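Local coordinates for polyketide synthase PksR (Bacillus subtilis, PDB 4U3V), which contains a double-hotdog enoyl-isomerase domain, the part described here, and takes part in intermediate steps of the synthesis of the polyketide antibiotic bacillaene, at residues 164-172 against 206-214. Sequence-based numbering, arbitrary orientation.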
loop_
_atom_site.group_PDB
_atom_site.type_symbol
_atom_site.label_atom_id
_atom_site.label_comp_id
_atom_site.label_asym_id
_atom_site.label_seq_id
_atom_site.Cartn_x
_atom_site.Cartn_y
_atom_site.Cartn_z
ATOM N N GLY A 164 4.951 -14.428 8.680
ATOM C CA GLY A 164 4.271 -14.136 9.934
ATOM C C GLY A 164 2.797 -13.795 9.806
ATOM O O GLY A 164 1.962 -14.454 10.425
ATOM N N PRO A 165 2.466 -12.731 9.044
ATOM C CA PRO A 165 1.124 -12.139 9.134
ATOM C C PRO A 165 0.018 -13.154 8.860
ATOM O O PRO A 165 0.119 -13.934 7.908
ATOM C CB PRO A 165 1.132 -11.068 8.039
ATOM C CG PRO A 165 2.573 -10.708 7.853
ATOM C CD PRO A 165 3.410 -11.873 8.299
ATOM N N GLU A 166 -1.013 -13.159 9.702
ATOM C CA GLU A 166 -2.241 -13.882 9.396
ATOM C C GLU A 166 -3.260 -12.980 8.713
ATOM O O GLU A 166 -3.644 -11.944 9.263
ATOM C CB GLU A 166 -2.865 -14.459 10.658
ATOM C CG GLU A 166 -2.152 -15.675 11.212
ATOM C CD GLU A 166 -2.183 -15.696 12.725
ATOM O OE1 GLU A 166 -3.276 -15.917 13.293
ATOM O OE2 GLU A 166 -1.127 -15.431 13.342
ATOM N N TRP A 167 -3.769 -13.436 7.570
ATOM C CA TRP A 167 -4.611 -12.610 6.697
ATOM C C TRP A 167 -6.045 -13.014 6.707
ATOM O O TRP A 167 -6.362 -14.178 6.491
ATOM C CB TRP A 167 -4.078 -12.667 5.267
ATOM C CG TRP A 167 -2.710 -12.073 5.138
ATOM C CD1 TRP A 167 -1.490 -12.737 5.017
ATOM C CD2 TRP A 167 -2.379 -10.654 5.145
ATOM N NE1 TRP A 167 -0.447 -11.845 4.959
ATOM C CE2 TRP A 167 -0.930 -10.568 4.968
ATOM C CE3 TRP A 167 -3.127 -9.484 5.191
ATOM C CZ2 TRP A 167 -0.282 -9.356 4.878
ATOM C CZ3 TRP A 167 -2.455 -8.274 5.086
ATOM C CH2 TRP A 167 -1.082 -8.208 4.934
ATOM N N GLY A 168 -6.933 -12.043 6.839
ATOM C CA GLY A 168 -8.352 -12.261 6.591
ATOM C C GLY A 168 -8.747 -12.200 5.125
ATOM O O GLY A 168 -7.988 -11.725 4.281
ATOM N N GLU A 169 -9.948 -12.667 4.799
ATOM C CA GLU A 169 -10.323 -12.829 3.385
ATOM C C GLU A 169 -10.444 -11.547 2.555
ATOM O O GLU A 169 -10.255 -11.573 1.337
ATOM C CB GLU A 169 -11.631 -13.616 3.239
ATOM C CG GLU A 169 -11.606 -14.989 3.895
ATOM C CD GLU A 169 -10.654 -15.955 3.206
ATOM O OE1 GLU A 169 -10.823 -16.167 1.984
ATOM O OE2 GLU A 169 -9.720 -16.469 3.876
ATOM N N LEU A 170 -10.833 -10.448 3.199
ATOM C CA LEU A 170 -10.793 -9.113 2.601
ATOM C C LEU A 170 -9.508 -8.833 1.787
ATOM O O LEU A 170 -9.564 -8.152 0.755
ATOM C CB LEU A 170 -10.863 -8.077 3.742
ATOM C CG LEU A 170 -10.971 -6.619 3.302
ATOM C CD1 LEU A 170 -12.171 -6.456 2.371
ATOM C CD2 LEU A 170 -11.030 -5.625 4.463
ATOM N N PHE A 171 -8.371 -9.171 2.388
ATOM C CA PHE A 171 -7.032 -8.849 1.809
ATOM C C PHE A 171 -6.592 -9.838 0.716
ATOM O O PHE A 171 -5.583 -9.610 0.021
ATOM C CB PHE A 171 -5.969 -8.769 2.917
ATOM C CG PHE A 171 -6.182 -7.624 3.881
ATOM C CD1 PHE A 171 -5.978 -6.312 3.472
ATOM C CD2 PHE A 171 -6.629 -7.857 5.181
ATOM C CE1 PHE A 171 -6.225 -5.239 4.324
ATOM C CE2 PHE A 171 -6.853 -6.792 6.047
ATOM C CZ PHE A 171 -6.674 -5.479 5.614
ATOM N N LYS A 172 -7.311 -10.952 0.574
ATOM C CA LYS A 172 -6.910 -11.985 -0.396
ATOM C C LYS A 172 -7.374 -11.641 -1.811
ATOM O O LYS A 172 -8.338 -12.217 -2.323
ATOM C CB LYS A 172 -7.443 -13.353 0.036
ATOM C CG LYS A 172 -6.915 -13.765 1.397
ATOM C CD LYS A 172 -7.156 -15.229 1.727
ATOM C CE LYS A 172 -6.436 -15.586 3.011
ATOM N NZ LYS A 172 -6.831 -16.910 3.557
ATOM N N LEU A 206 -6.321 -1.599 -0.211
ATOM C CA LEU A 206 -6.175 -2.950 -0.752
ATOM C C LEU A 206 -5.249 -2.999 -1.953
ATOM O O LEU A 206 -4.640 -4.043 -2.188
ATOM C CB LEU A 206 -7.520 -3.604 -1.112
ATOM C CG LEU A 206 -8.531 -3.735 0.044
ATOM C CD1 LEU A 206 -9.818 -4.383 -0.467
ATOM C CD2 LEU A 206 -7.952 -4.520 1.212
ATOM N N MET A 207 -5.064 -1.873 -2.641
ATOM C CA MET A 207 -4.162 -1.859 -3.815
ATOM C C MET A 207 -2.717 -1.944 -3.322
ATOM O O MET A 207 -1.929 -2.865 -3.670
ATOM C CB MET A 207 -4.370 -0.549 -4.582
ATOM C CG MET A 207 -3.323 -0.274 -5.647
ATOM S SD MET A 207 -3.717 -1.342 -7.038
ATOM C CE MET A 207 -4.949 -0.251 -7.758
ATOM N N THR A 208 -2.398 -1.068 -2.391
ATOM C CA THR A 208 -1.051 -1.071 -1.825
ATOM C C THR A 208 -0.761 -2.359 -1.094
ATOM O O THR A 208 0.319 -2.940 -1.195
ATOM C CB THR A 208 -0.939 0.137 -0.862
ATOM O OG1 THR A 208 -1.289 1.326 -1.590
ATOM C CG2 THR A 208 0.455 0.236 -0.270
ATOM N N ASN A 209 -1.732 -2.883 -0.369
ATOM C CA ASN A 209 -1.449 -4.095 0.328
ATOM C C ASN A 209 -1.251 -5.282 -0.648
ATOM O O ASN A 209 -0.521 -6.209 -0.326
ATOM C CB ASN A 209 -2.575 -4.408 1.329
ATOM C CG ASN A 209 -2.180 -5.491 2.299
ATOM O OD1 ASN A 209 -1.370 -5.251 3.196
ATOM N ND2 ASN A 209 -2.730 -6.726 2.111
ATOM N N SER A 210 -1.963 -5.282 -1.785
ATOM C CA SER A 210 -1.814 -6.354 -2.754
ATOM C C SER A 210 -0.389 -6.368 -3.265
ATOM O O SER A 210 0.184 -7.454 -3.492
ATOM C CB SER A 210 -2.785 -6.163 -3.921
ATOM O OG SER A 210 -4.099 -6.365 -3.413
ATOM N N ALA A 211 0.206 -5.186 -3.348
ATOM C CA ALA A 211 1.596 -5.092 -3.788
ATOM C C ALA A 211 2.505 -5.750 -2.749
ATOM O O ALA A 211 3.415 -6.496 -3.085
ATOM C CB ALA A 211 2.002 -3.632 -4.071
ATOM N N TYR A 212 2.245 -5.532 -1.459
ATOM C CA TYR A 212 3.007 -6.231 -0.439
ATOM C C TYR A 212 2.839 -7.768 -0.541
ATOM O O TYR A 212 3.792 -8.518 -0.409
ATOM C CB TYR A 212 2.539 -5.686 0.923
ATOM C CG TYR A 212 3.080 -6.357 2.135
ATOM C CD1 TYR A 212 4.440 -6.601 2.299
ATOM C CD2 TYR A 212 2.222 -6.655 3.188
ATOM C CE1 TYR A 212 4.913 -7.214 3.456
ATOM C CE2 TYR A 212 2.691 -7.221 4.360
ATOM C CZ TYR A 212 4.021 -7.514 4.485
ATOM O OH TYR A 212 4.447 -8.067 5.694
ATOM N N LEU A 213 1.605 -8.242 -0.726
ATOM C CA LEU A 213 1.389 -9.697 -0.753
ATOM C C LEU A 213 2.119 -10.330 -1.973
ATOM O O LEU A 213 2.720 -11.416 -1.841
ATOM C CB LEU A 213 -0.120 -9.978 -0.835
ATOM C CG LEU A 213 -0.909 -9.677 0.444
ATOM C CD1 LEU A 213 -2.405 -9.778 0.174
ATOM C CD2 LEU A 213 -0.502 -10.642 1.535
ATOM N N ALA A 214 2.098 -9.612 -3.097
ATOM C CA ALA A 214 2.812 -10.073 -4.318
ATOM C C ALA A 214 4.305 -10.090 -4.047
ATOM O O ALA A 214 5.015 -10.998 -4.483
ATOM C CB ALA A 214 2.497 -9.179 -5.516
HETATM O O HOH W 1 -4.647 -6.949 -0.076
#
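In the C-terminal hotdog of this double-hotdog domain, Trp167 and Phe171 of a short strand and the 3-10 turn after it lie on helix 205-219, meeting Leu206, Asn209, Tyr212 and Leu213 on one flank of the helix. No direct hydrogen bond joins the two segments; they meet through apolar and ring contacts and one bridging water. Leu213 CD2 sits over one face of the Trp167 indole, 3.8 Å from the centroid of the five-membered ring and 26° off its normal, a CH-pi contact. Pro165 CB, from within the same segment, lies over the rim of the opposite face. At the indole edge, near the ring plane, Tyr212 CE2 lies 3.7 Å from Trp167 CZ2; Phe171 CD2 reaches another point of that edge.

Asn209 rests against both aromatic side chains. With its CG anti to the backbone N (chi1 -167°), the amide projects from the helix, and ND2 meets each ring obliquely, 3.4 Å from Trp167 CZ3 and 3.5 Å from Phe171 CD1, the amide plane turned 58° to each. The same ND2 donates to a water 2.9 Å away, which in turn donates to Phe171 O at 2.8 Å; this bridge supplies a partner for both polar atoms. Beyond it, Leu206 CD2 packs 3.5 Å from Phe171 CD1, the two side chains crossing at roughly a right angle.

Elsewhere on the helix, Met207, Ala211 and Ala214 face strands 274-283, 183-190 and 247-257. Trp167 and Phe171 also meet His45 and Tyr41, and backbone hydrogen bonds pair Glu166 with Val46 of strand 45-47 and Gly168 with Gly44, all probably in the N-terminal hotdog. A long helix wrapped by antiparallel strands is the hallmark of the hotdog fold, and here the 164-172 segment links that helix to the neighbouring hotdog.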